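Local coordinates for TT1561 protein (Thermus thermophilus, PDB 1UF3) that is of unknown function but binds calcium and is probably a phosphoesterase of the calcineurin-like metallophosphoesterase superfamily, at residues A75-Y80 and P123-A128; I39-P44 and P70-A75; V5-A10 and Y212-L217. All blocks are in the same frame, centred on the assembly; numbering follows the deposited sequence.

Contact 1: residues A75-Y80 and P123-A128; sequences APIWEY and PEEHEA. With CA (calcium ion), chain I.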
loop_
_atom_site.group_PDB
_atom_site.type_symbol
_atom_site.label_atom_id
_atom_site.label_comp_id
_atom_site.label_asym_id
_atom_site.label_seq_id
_atom_site.Cartn_x
_atom_site.Cartn_y
_atom_site.Cartn_z
ATOM N N ALA A 75 41.019 -1.769 -1.966
ATOM C CA ALA A 75 41.886 -2.934 -2.107
ATOM C C ALA A 75 42.471 -3.452 -0.777
ATOM O O ALA A 75 42.565 -2.717 0.217
ATOM C CB ALA A 75 43.016 -2.600 -3.102
ATOM N N PRO A 76 42.815 -4.748 -0.727
ATOM C CA PRO A 76 42.687 -5.726 -1.811
ATOM C C PRO A 76 41.210 -6.012 -2.151
ATOM O O PRO A 76 40.315 -5.857 -1.316
ATOM C CB PRO A 76 43.423 -6.949 -1.262
ATOM C CG PRO A 76 43.143 -6.851 0.210
ATOM C CD PRO A 76 43.366 -5.379 0.482
ATOM N N ILE A 77 40.984 -6.419 -3.391
ATOM C CA ILE A 77 39.649 -6.693 -3.912
ATOM C C ILE A 77 38.841 -7.686 -3.069
ATOM O O ILE A 77 37.642 -7.518 -2.869
ATOM C CB ILE A 77 39.762 -7.222 -5.385
ATOM C CG1 ILE A 77 38.376 -7.467 -6.001
ATOM C CG2 ILE A 77 40.549 -8.512 -5.402
ATOM C CD1 ILE A 77 37.564 -6.223 -6.239
ATOM N N TRP A 78 39.512 -8.706 -2.553
ATOM C CA TRP A 78 38.844 -9.745 -1.785
ATOM C C TRP A 78 38.199 -9.335 -0.479
ATOM O O TRP A 78 37.277 -10.024 -0.016
ATOM C CB TRP A 78 39.811 -10.917 -1.568
ATOM C CG TRP A 78 40.437 -11.407 -2.864
ATOM C CD1 TRP A 78 41.762 -11.394 -3.178
ATOM C CD2 TRP A 78 39.765 -12.013 -3.991
ATOM N NE1 TRP A 78 41.962 -11.949 -4.419
ATOM C CE2 TRP A 78 40.756 -12.337 -4.940
ATOM C CE3 TRP A 78 38.426 -12.316 -4.279
ATOM C CZ2 TRP A 78 40.461 -12.949 -6.169
ATOM C CZ3 TRP A 78 38.124 -12.933 -5.511
ATOM C CH2 TRP A 78 39.141 -13.240 -6.436
ATOM N N GLU A 79 38.649 -8.234 0.126
ATOM C CA GLU A 79 38.034 -7.784 1.374
ATOM C C GLU A 79 36.676 -7.153 1.072
ATOM O O GLU A 79 35.660 -7.468 1.720
ATOM C CB GLU A 79 38.927 -6.773 2.111
ATOM C CG GLU A 79 40.274 -7.363 2.519
ATOM C CD GLU A 79 40.960 -6.612 3.668
ATOM O OE1 GLU A 79 41.929 -7.179 4.202
ATOM O OE2 GLU A 79 40.548 -5.485 4.038
ATOM N N TYR A 80 36.667 -6.240 0.105
ATOM C CA TYR A 80 35.420 -5.605 -0.334
ATOM C C TYR A 80 34.481 -6.748 -0.770
ATOM O O TYR A 80 33.346 -6.831 -0.315
ATOM C CB TYR A 80 35.692 -4.672 -1.536
ATOM C CG TYR A 80 34.499 -4.407 -2.483
ATOM C CD1 TYR A 80 33.537 -3.441 -2.177
ATOM C CD2 TYR A 80 34.359 -5.114 -3.680
ATOM C CE1 TYR A 80 32.462 -3.178 -3.042
ATOM C CE2 TYR A 80 33.281 -4.856 -4.561
ATOM C CZ TYR A 80 32.343 -3.885 -4.236
ATOM O OH TYR A 80 31.301 -3.580 -5.105
ATOM N N PRO A 123 46.790 -5.335 -14.859
ATOM C CA PRO A 123 45.712 -5.305 -13.873
ATOM C C PRO A 123 46.350 -5.388 -12.485
ATOM O O PRO A 123 47.418 -5.981 -12.331
ATOM C CB PRO A 123 44.908 -6.564 -14.198
ATOM C CG PRO A 123 45.130 -6.752 -15.671
ATOM C CD PRO A 123 46.610 -6.439 -15.822
ATOM N N GLU A 124 45.696 -4.795 -11.495
ATOM C CA GLU A 124 46.154 -4.815 -10.107
ATOM C C GLU A 124 44.917 -4.865 -9.203
ATOM O O GLU A 124 43.943 -4.125 -9.425
ATOM C CB GLU A 124 46.957 -3.546 -9.805
ATOM C CG GLU A 124 47.353 -3.334 -8.347
ATOM C CD GLU A 124 48.314 -4.390 -7.845
ATOM O OE1 GLU A 124 49.125 -4.880 -8.647
ATOM O OE2 GLU A 124 48.258 -4.726 -6.646
ATOM N N GLU A 125 44.945 -5.725 -8.187
ATOM C CA GLU A 125 43.817 -5.823 -7.255
ATOM C C GLU A 125 44.235 -5.864 -5.776
ATOM O O GLU A 125 43.385 -5.993 -4.885
ATOM C CB GLU A 125 42.957 -7.059 -7.577
ATOM C CG GLU A 125 42.342 -7.034 -8.980
ATOM C CD GLU A 125 41.265 -8.089 -9.149
ATOM O OE1 GLU A 125 41.594 -9.296 -9.065
ATOM O OE2 GLU A 125 40.090 -7.698 -9.364
ATOM N N HIS A 126 45.534 -5.738 -5.511
ATOM C CA HIS A 126 45.999 -5.775 -4.131
ATOM C C HIS A 126 46.447 -4.430 -3.553
ATOM O O HIS A 126 45.996 -4.047 -2.471
ATOM C CB HIS A 126 47.091 -6.834 -3.991
ATOM C CG HIS A 126 46.608 -8.220 -4.280
ATOM N ND1 HIS A 126 46.406 -8.684 -5.563
ATOM C CD2 HIS A 126 46.198 -9.209 -3.452
ATOM C CE1 HIS A 126 45.891 -9.900 -5.512
ATOM N NE2 HIS A 126 45.754 -10.242 -4.243
ATOM N N GLU A 127 47.322 -3.718 -4.263
ATOM C CA GLU A 127 47.778 -2.403 -3.799
ATOM C C GLU A 127 46.718 -1.361 -4.184
ATOM O O GLU A 127 46.622 -0.285 -3.589
ATOM C CB GLU A 127 49.117 -2.046 -4.460
ATOM C CG GLU A 127 50.191 -3.117 -4.323
ATOM C CD GLU A 127 51.342 -2.903 -5.294
ATOM O OE1 GLU A 127 51.069 -2.666 -6.494
ATOM O OE2 GLU A 127 52.521 -2.982 -4.871
ATOM N N ALA A 128 45.927 -1.691 -5.196
ATOM C CA ALA A 128 44.867 -0.806 -5.674
ATOM C C ALA A 128 43.979 -1.630 -6.608
ATOM O O ALA A 128 44.242 -2.812 -6.835
ATOM C CB ALA A 128 45.484 0.385 -6.463
HETATM CA CA CA I . 42.043 -1.995 2.382
HETATM O O HOH W 1 40.179 -3.700 2.123
HETATM O O HOH W 2 42.890 -3.927 3.676
HETATM O O HOH W 3 44.724 -2.362 3.109
HETATM O O HOH W 4 40.239 -0.446 1.664
#

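Contact 2: residues I39-P44 and P70-A75; sequences IGNLMP and PGPQDA. With CA (calcium ion), chain I.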
loop_
_atom_site.group_PDB
_atom_site.type_symbol
_atom_site.label_atom_id
_atom_site.label_comp_id
_atom_site.label_asym_id
_atom_site.label_seq_id
_atom_site.Cartn_x
_atom_site.Cartn_y
_atom_site.Cartn_z
ATOM N N ILE A 39 28.821 4.513 -6.009
ATOM C CA ILE A 39 30.126 4.349 -6.632
ATOM C C ILE A 39 31.232 4.559 -5.599
ATOM O O ILE A 39 31.141 5.479 -4.799
ATOM C CB ILE A 39 30.326 5.400 -7.766
ATOM C CG1 ILE A 39 29.154 5.362 -8.763
ATOM C CG2 ILE A 39 31.602 5.101 -8.514
ATOM C CD1 ILE A 39 29.105 4.090 -9.608
ATOM N N GLY A 40 32.275 3.724 -5.624
ATOM C CA GLY A 40 33.365 3.876 -4.662
ATOM C C GLY A 40 34.132 5.187 -4.855
ATOM O O GLY A 40 33.751 5.998 -5.693
ATOM N N ASN A 41 35.203 5.422 -4.099
ATOM C CA ASN A 41 35.714 4.507 -3.077
ATOM C C ASN A 41 34.753 4.404 -1.910
ATOM O O ASN A 41 34.361 5.412 -1.332
ATOM C CB ASN A 41 37.071 5.008 -2.531
ATOM C CG ASN A 41 38.101 5.227 -3.619
ATOM O OD1 ASN A 41 38.503 4.293 -4.314
ATOM N ND2 ASN A 41 38.540 6.475 -3.773
ATOM N N LEU A 42 34.358 3.187 -1.556
ATOM C CA LEU A 42 33.471 3.035 -0.413
ATOM C C LEU A 42 34.289 3.351 0.839
ATOM O O LEU A 42 33.826 4.031 1.747
ATOM C CB LEU A 42 32.958 1.595 -0.295
ATOM C CG LEU A 42 31.854 1.080 -1.233
ATOM C CD1 LEU A 42 32.319 1.091 -2.680
ATOM C CD2 LEU A 42 31.489 -0.348 -0.799
HETATM N N MSE A 43 35.520 2.846 0.844
HETATM C CA MSE A 43 36.465 2.966 1.965
HETATM C C MSE A 43 37.835 3.429 1.483
HETATM O O MSE A 43 38.189 3.226 0.316
HETATM C CB MSE A 43 36.696 1.579 2.586
HETATM C CG MSE A 43 35.585 1.023 3.419
HETATM SE SE MSE A 43 35.554 1.949 5.062
HETATM C CE MSE A 43 33.631 1.931 5.343
ATOM N N PRO A 44 38.637 4.031 2.381
ATOM C CA PRO A 44 39.982 4.480 2.010
ATOM C C PRO A 44 40.800 3.196 1.948
ATOM O O PRO A 44 40.414 2.186 2.544
ATOM C CB PRO A 44 40.417 5.329 3.205
ATOM C CG PRO A 44 39.131 5.745 3.840
ATOM C CD PRO A 44 38.278 4.508 3.723
ATOM N N PRO A 70 33.268 -0.870 -6.545
ATOM C CA PRO A 70 34.354 -0.346 -5.715
ATOM C C PRO A 70 35.178 0.718 -6.448
ATOM O O PRO A 70 35.084 0.860 -7.679
ATOM C CB PRO A 70 35.159 -1.597 -5.409
ATOM C CG PRO A 70 35.083 -2.343 -6.736
ATOM C CD PRO A 70 33.640 -2.159 -7.174
ATOM N N GLY A 71 35.974 1.467 -5.686
ATOM C CA GLY A 71 36.826 2.491 -6.277
ATOM C C GLY A 71 38.276 2.035 -6.334
ATOM O O GLY A 71 38.596 0.910 -5.927
ATOM N N PRO A 72 39.188 2.884 -6.839
ATOM C CA PRO A 72 40.603 2.502 -6.924
ATOM C C PRO A 72 41.246 2.165 -5.565
ATOM O O PRO A 72 42.191 1.407 -5.507
ATOM C CB PRO A 72 41.258 3.722 -7.596
ATOM C CG PRO A 72 40.089 4.345 -8.384
ATOM C CD PRO A 72 38.956 4.218 -7.419
ATOM N N GLN A 73 40.723 2.716 -4.483
ATOM C CA GLN A 73 41.273 2.448 -3.157
ATOM C C GLN A 73 40.656 1.272 -2.342
ATOM O O GLN A 73 41.123 0.961 -1.241
ATOM C CB GLN A 73 41.210 3.732 -2.328
ATOM C CG GLN A 73 42.215 4.798 -2.762
ATOM C CD GLN A 73 42.199 6.001 -1.836
ATOM O OE1 GLN A 73 42.279 5.848 -0.620
ATOM N NE2 GLN A 73 42.086 7.203 -2.406
ATOM N N ASP A 74 39.625 0.624 -2.883
ATOM C CA ASP A 74 38.964 -0.488 -2.192
ATOM C C ASP A 74 39.748 -1.789 -2.368
ATOM O O ASP A 74 39.212 -2.799 -2.843
ATOM C CB ASP A 74 37.525 -0.653 -2.724
ATOM C CG ASP A 74 36.603 0.440 -2.247
ATOM O OD1 ASP A 74 36.443 0.603 -1.012
ATOM O OD2 ASP A 74 36.024 1.151 -3.100
ATOM N N ALA A 75 41.019 -1.769 -1.966
ATOM C CA ALA A 75 41.886 -2.934 -2.107
ATOM C C ALA A 75 42.471 -3.452 -0.777
ATOM O O ALA A 75 42.565 -2.717 0.217
ATOM C CB ALA A 75 43.016 -2.600 -3.102
HETATM CA CA CA I . 42.043 -1.995 2.382
HETATM O O HOH W 5 40.950 7.224 -5.684
HETATM O O HOH W 4 40.239 -0.446 1.664
HETATM O O HOH W 1 40.179 -3.700 2.123
HETATM O O HOH W 2 42.890 -3.927 3.676
HETATM O O HOH W 3 44.724 -2.362 3.109
#

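Contact 3: residues V5-A10 and Y212-L217; sequences VRYILA and YSLLDL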
loop_
_atom_site.group_PDB
_atom_site.type_symbol
_atom_site.label_atom_id
_atom_site.label_comp_id
_atom_site.label_asym_id
_atom_site.label_seq_id
_atom_site.Cartn_x
_atom_site.Cartn_y
_atom_site.Cartn_z
ATOM N N VAL A 5 11.392 0.810 -11.000
ATOM C CA VAL A 5 12.331 1.830 -10.569
ATOM C C VAL A 5 12.225 3.078 -11.453
ATOM O O VAL A 5 12.408 2.983 -12.660
ATOM C CB VAL A 5 13.760 1.326 -10.682
ATOM C CG1 VAL A 5 14.738 2.492 -10.399
ATOM C CG2 VAL A 5 13.973 0.163 -9.724
ATOM N N ARG A 6 11.926 4.225 -10.849
ATOM C CA ARG A 6 11.859 5.481 -11.582
ATOM C C ARG A 6 12.876 6.471 -11.008
ATOM O O ARG A 6 13.543 7.181 -11.764
ATOM C CB ARG A 6 10.462 6.122 -11.516
ATOM C CG ARG A 6 10.426 7.486 -12.250
ATOM C CD ARG A 6 9.010 8.053 -12.517
ATOM N NE ARG A 6 9.106 9.428 -13.007
ATOM C CZ ARG A 6 8.116 10.322 -13.006
ATOM N NH1 ARG A 6 6.910 10.000 -12.551
ATOM N NH2 ARG A 6 8.353 11.572 -13.412
ATOM N N TYR A 7 12.985 6.511 -9.677
ATOM C CA TYR A 7 13.905 7.408 -8.996
ATOM C C TYR A 7 15.038 6.658 -8.334
ATOM O O TYR A 7 14.819 5.663 -7.639
ATOM C CB TYR A 7 13.159 8.237 -7.954
ATOM C CG TYR A 7 12.089 9.078 -8.574
ATOM C CD1 TYR A 7 10.784 8.588 -8.728
ATOM C CD2 TYR A 7 12.400 10.334 -9.109
ATOM C CE1 TYR A 7 9.820 9.328 -9.401
ATOM C CE2 TYR A 7 11.447 11.075 -9.794
ATOM C CZ TYR A 7 10.156 10.564 -9.941
ATOM O OH TYR A 7 9.233 11.281 -10.657
ATOM N N ILE A 8 16.254 7.134 -8.562
ATOM C CA ILE A 8 17.431 6.508 -7.994
ATOM C C ILE A 8 18.219 7.493 -7.148
ATOM O O ILE A 8 18.582 8.585 -7.627
ATOM C CB ILE A 8 18.343 5.997 -9.084
ATOM C CG1 ILE A 8 17.626 4.953 -9.945
ATOM C CG2 ILE A 8 19.590 5.420 -8.492
ATOM C CD1 ILE A 8 18.396 4.695 -11.217
ATOM N N LEU A 9 18.461 7.117 -5.888
ATOM C CA LEU A 9 19.262 7.925 -4.965
ATOM C C LEU A 9 20.709 7.495 -5.257
ATOM O O LEU A 9 21.050 6.297 -5.195
ATOM C CB LEU A 9 18.867 7.605 -3.517
ATOM C CG LEU A 9 19.533 8.402 -2.400
ATOM C CD1 LEU A 9 19.256 9.881 -2.597
ATOM C CD2 LEU A 9 18.986 7.919 -1.041
ATOM N N ALA A 10 21.553 8.459 -5.606
ATOM C CA ALA A 10 22.932 8.160 -5.981
ATOM C C ALA A 10 24.010 9.079 -5.387
ATOM O O ALA A 10 23.743 10.218 -5.033
ATOM C CB ALA A 10 23.042 8.172 -7.499
ATOM N N TYR A 212 24.931 14.403 -3.004
ATOM C CA TYR A 212 24.176 13.303 -3.589
ATOM C C TYR A 212 23.130 13.880 -4.537
ATOM O O TYR A 212 22.850 15.090 -4.527
ATOM C CB TYR A 212 23.494 12.456 -2.500
ATOM C CG TYR A 212 22.355 13.161 -1.822
ATOM C CD1 TYR A 212 21.057 13.072 -2.318
ATOM C CD2 TYR A 212 22.586 13.967 -0.716
ATOM C CE1 TYR A 212 20.018 13.783 -1.727
ATOM C CE2 TYR A 212 21.563 14.675 -0.113
ATOM C CZ TYR A 212 20.281 14.587 -0.618
ATOM O OH TYR A 212 19.289 15.320 -0.002
ATOM N N SER A 213 22.559 12.995 -5.345
ATOM C CA SER A 213 21.530 13.342 -6.307
ATOM C C SER A 213 20.396 12.297 -6.275
ATOM O O SER A 213 20.592 11.138 -5.893
ATOM C CB SER A 213 22.117 13.352 -7.730
ATOM O OG SER A 213 23.181 14.288 -7.912
ATOM N N LEU A 214 19.208 12.727 -6.669
ATOM C CA LEU A 214 18.062 11.837 -6.800
ATOM C C LEU A 214 17.758 11.962 -8.296
ATOM O O LEU A 214 17.313 13.025 -8.753
ATOM C CB LEU A 214 16.866 12.319 -5.983
ATOM C CG LEU A 214 15.635 11.395 -6.143
ATOM C CD1 LEU A 214 15.884 10.038 -5.429
ATOM C CD2 LEU A 214 14.410 12.071 -5.560
ATOM N N LEU A 215 18.061 10.919 -9.059
ATOM C CA LEU A 215 17.816 10.937 -10.489
ATOM C C LEU A 215 16.397 10.513 -10.848
ATOM O O LEU A 215 15.851 9.557 -10.273
ATOM C CB LEU A 215 18.764 10.007 -11.241
ATOM C CG LEU A 215 20.134 9.517 -10.784
ATOM C CD1 LEU A 215 20.917 9.223 -12.032
ATOM C CD2 LEU A 215 20.855 10.498 -9.883
ATOM N N ASP A 216 15.807 11.226 -11.802
ATOM C CA ASP A 216 14.481 10.904 -12.310
ATOM C C ASP A 216 14.772 10.261 -13.664
ATOM O O ASP A 216 15.001 10.963 -14.666
ATOM C CB ASP A 216 13.635 12.178 -12.496
ATOM C CG ASP A 216 12.272 11.885 -13.121
ATOM O OD1 ASP A 216 12.161 10.868 -13.813
ATOM O OD2 ASP A 216 11.323 12.657 -12.920
ATOM N N LEU A 217 14.789 8.933 -13.696
ATOM C CA LEU A 217 15.089 8.189 -14.915
ATOM C C LEU A 217 14.283 8.539 -16.140
ATOM O O LEU A 217 14.835 8.662 -17.226
ATOM C CB LEU A 217 14.941 6.687 -14.684
ATOM C CG LEU A 217 16.144 5.915 -14.172
ATOM C CD1 LEU A 217 15.705 4.510 -13.794
ATOM C CD2 LEU A 217 17.226 5.874 -15.252
#

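Contact 1: residues A75-Y80 and P123-A128
Ala-75 places its methyl group against the backbone of the facing loop, CB lying 3.4 Å from His-126 O and also touching CA of Ala-128. The fold is that of a calcineurin-like metallophosphoesterase, and here the chain running into helix 77-90 meets the loop between strands 108-118 and 130-132. The carbonyl of Ala-75 turns to calcium, with O 2.3 Å from the ion, whose protein ligands are completed by the carbonyls of Lys-45 and Ala-47. Pro-76 follows through a cis peptide bond; its CA makes a CH...O contact with Glu-125 O. The same Glu-125 O accepts the hydrogen bond from Ile-77 N (2.9 Å), the donor lying nearly in line with the C=O. In Ile-77, CG1 lies opposite the backbone N (chi1 -177°), which leaves CG2 between N and the carbonyl carbon, 3.6 Å from CB of Glu-125. The carboxylate beyond is held through OE2 by Tyr-131 OH; with Glu-99, Glu-125 is a calcium-binding residue in a structure of this protein, and its side chain lies about 4 Å from another calcium ion. Trp-78 brings the edge of its ring, at NE1, to within 4.2 Å of NE2 of His-126. Glu-79 reaches back to the metal through water: OE2 accepts from two calcium-bound molecules, at 2.6 Å and 2.8 Å from their oxygens.

Contact 2: residues I39-P44 and P70-A75
Asp-74 OD2 is gripped from both segments, by Gly-71 N at 2.6 Å within its own turn and by Leu-42 N at 3.1 Å across the contact. The two donors use different lone pairs, Gly-71 the anti one and Leu-42 the syn one, and the bond from Gly-71 is almost straight. The other oxygen, OD1, takes the backbone N of Met-43, a selenomethionine, on its syn lone pair, so that successive backbone amides of 39-44 are spread over one carboxylate; Tyr-52 OH is a further partner of OD1. With both oxygens engaged, the rotation of the carboxylate is fixed. Asn-41, which follows Gly-40 through a cis peptide bond, returns the grip from the first segment. Its CG stands beside the backbone N (chi1 -55°), which carries OD1 over the type I turn from Gly-71 to Asp-74, where it accepts from Gln-73 N at 2.7 Å. The donor sits well above the carbonyl plane, and the oxygen also presses on Pro-72, 3.1 Å from CD. The amide planes of Asn-41 and Gln-73 are inclined at 47°, and one water accepts from Asn-41 ND2 and, weakly, from Gln-73 NE2. Leu-42 lays CD1 3.9 Å from CA of Pro-70, and its side chain crosses that of Asp-74 at about a right angle. Two loops leaving the parallel strands 35-39 and 66-69 are thus knitted together through side-chain acceptors. The calcium beside them is bound by Ala-75 O, whereas Gly-Asn in one loop and Gly-Pro-Gln-Asp in the other probably correspond to the GD and GNH(D/E) signatures, which supply metal ligands in related calcineurin-like metallophosphoesterases.

Contact 3: residues V5-A10 and Y212-L217
The side chain of Arg-6 is extended from CG to NE, its CG opposite the backbone N (chi1 178°), and Asp-216 adopts the same first torsion (176°); these torsions carry the guanidinium and the carboxylate toward each other beside the Tyr-7/Asp-216 pair. A salt bridge results: NH2 of Arg-6 lies 3.2 Å from OD2 of Asp-216, on the syn side of that oxygen, while a weak bond runs from NE to OD1. The guanidinium and carboxylate planes are inclined to each other, and CZ of Tyr-7 sits 3.4 Å above the guanidinium plane toward its rim. The Tyr-7 side chain runs alongside Asp-216 in the same direction, its CE2 3.5 Å from CG of the aspartate. Each charged group has a further partner, Ala-33 O of a third subunit for Arg-6 NH2 and Ala-219 N for Asp-216 OD1. Beyond them, strands 7-12 and 211-216 run antiparallel as neighbours within a six-stranded mixed sheet of the layered alpha/beta fold of metallophosphoesterases, where 211-216 is next to the edge strand 221-226. Ile-8 and Leu-215 form a hydrogen-bonded pair, the amide of Leu-215 reaching Ile-8 O at 2.8 Å, and Ala-10 with Ser-213 form another; Tyr-7 with Asp-216 and Leu-9 with Leu-214 are non-hydrogen-bonded pairs. On one face Ile-8 and Leu-215, joined by Leu-217, pack on Leu-183 of strand 183-186, which belongs to the second sheet. There CD1 of Ile-8 meets CD1 of Leu-217 at 3.7 Å. The other face carries Leu-9, Leu-214 and Tyr-212 against helix 27-31. Leu-9 CD1 approaches CD1 of the Tyr-212 ring at 3.7 Å, the two side chains crossing at a slant.

Overall arrangement
Contacts 1 and 2 are neighbours in series, their centres 10 Å apart, sharing Ala-75 and one calcium ion: the loop 70-75 tied to 39-44 leads straight into the residues that meet 123-128. Between them Tyr-80 bridges, its OH 3.4 Å from CD of Pro-70. The four waters on the calcium belong to both, one of them also donating to Pro-44 O. Contact 3 lies on the opposite side of the chain's centre, about 29 Å from contact 1 and 21 Å from contact 2 between centres. It pairs strands from the two ends of the chain, and the nearest atoms of the Tyr-7 side chain lie about 5 Å from a different calcium ion.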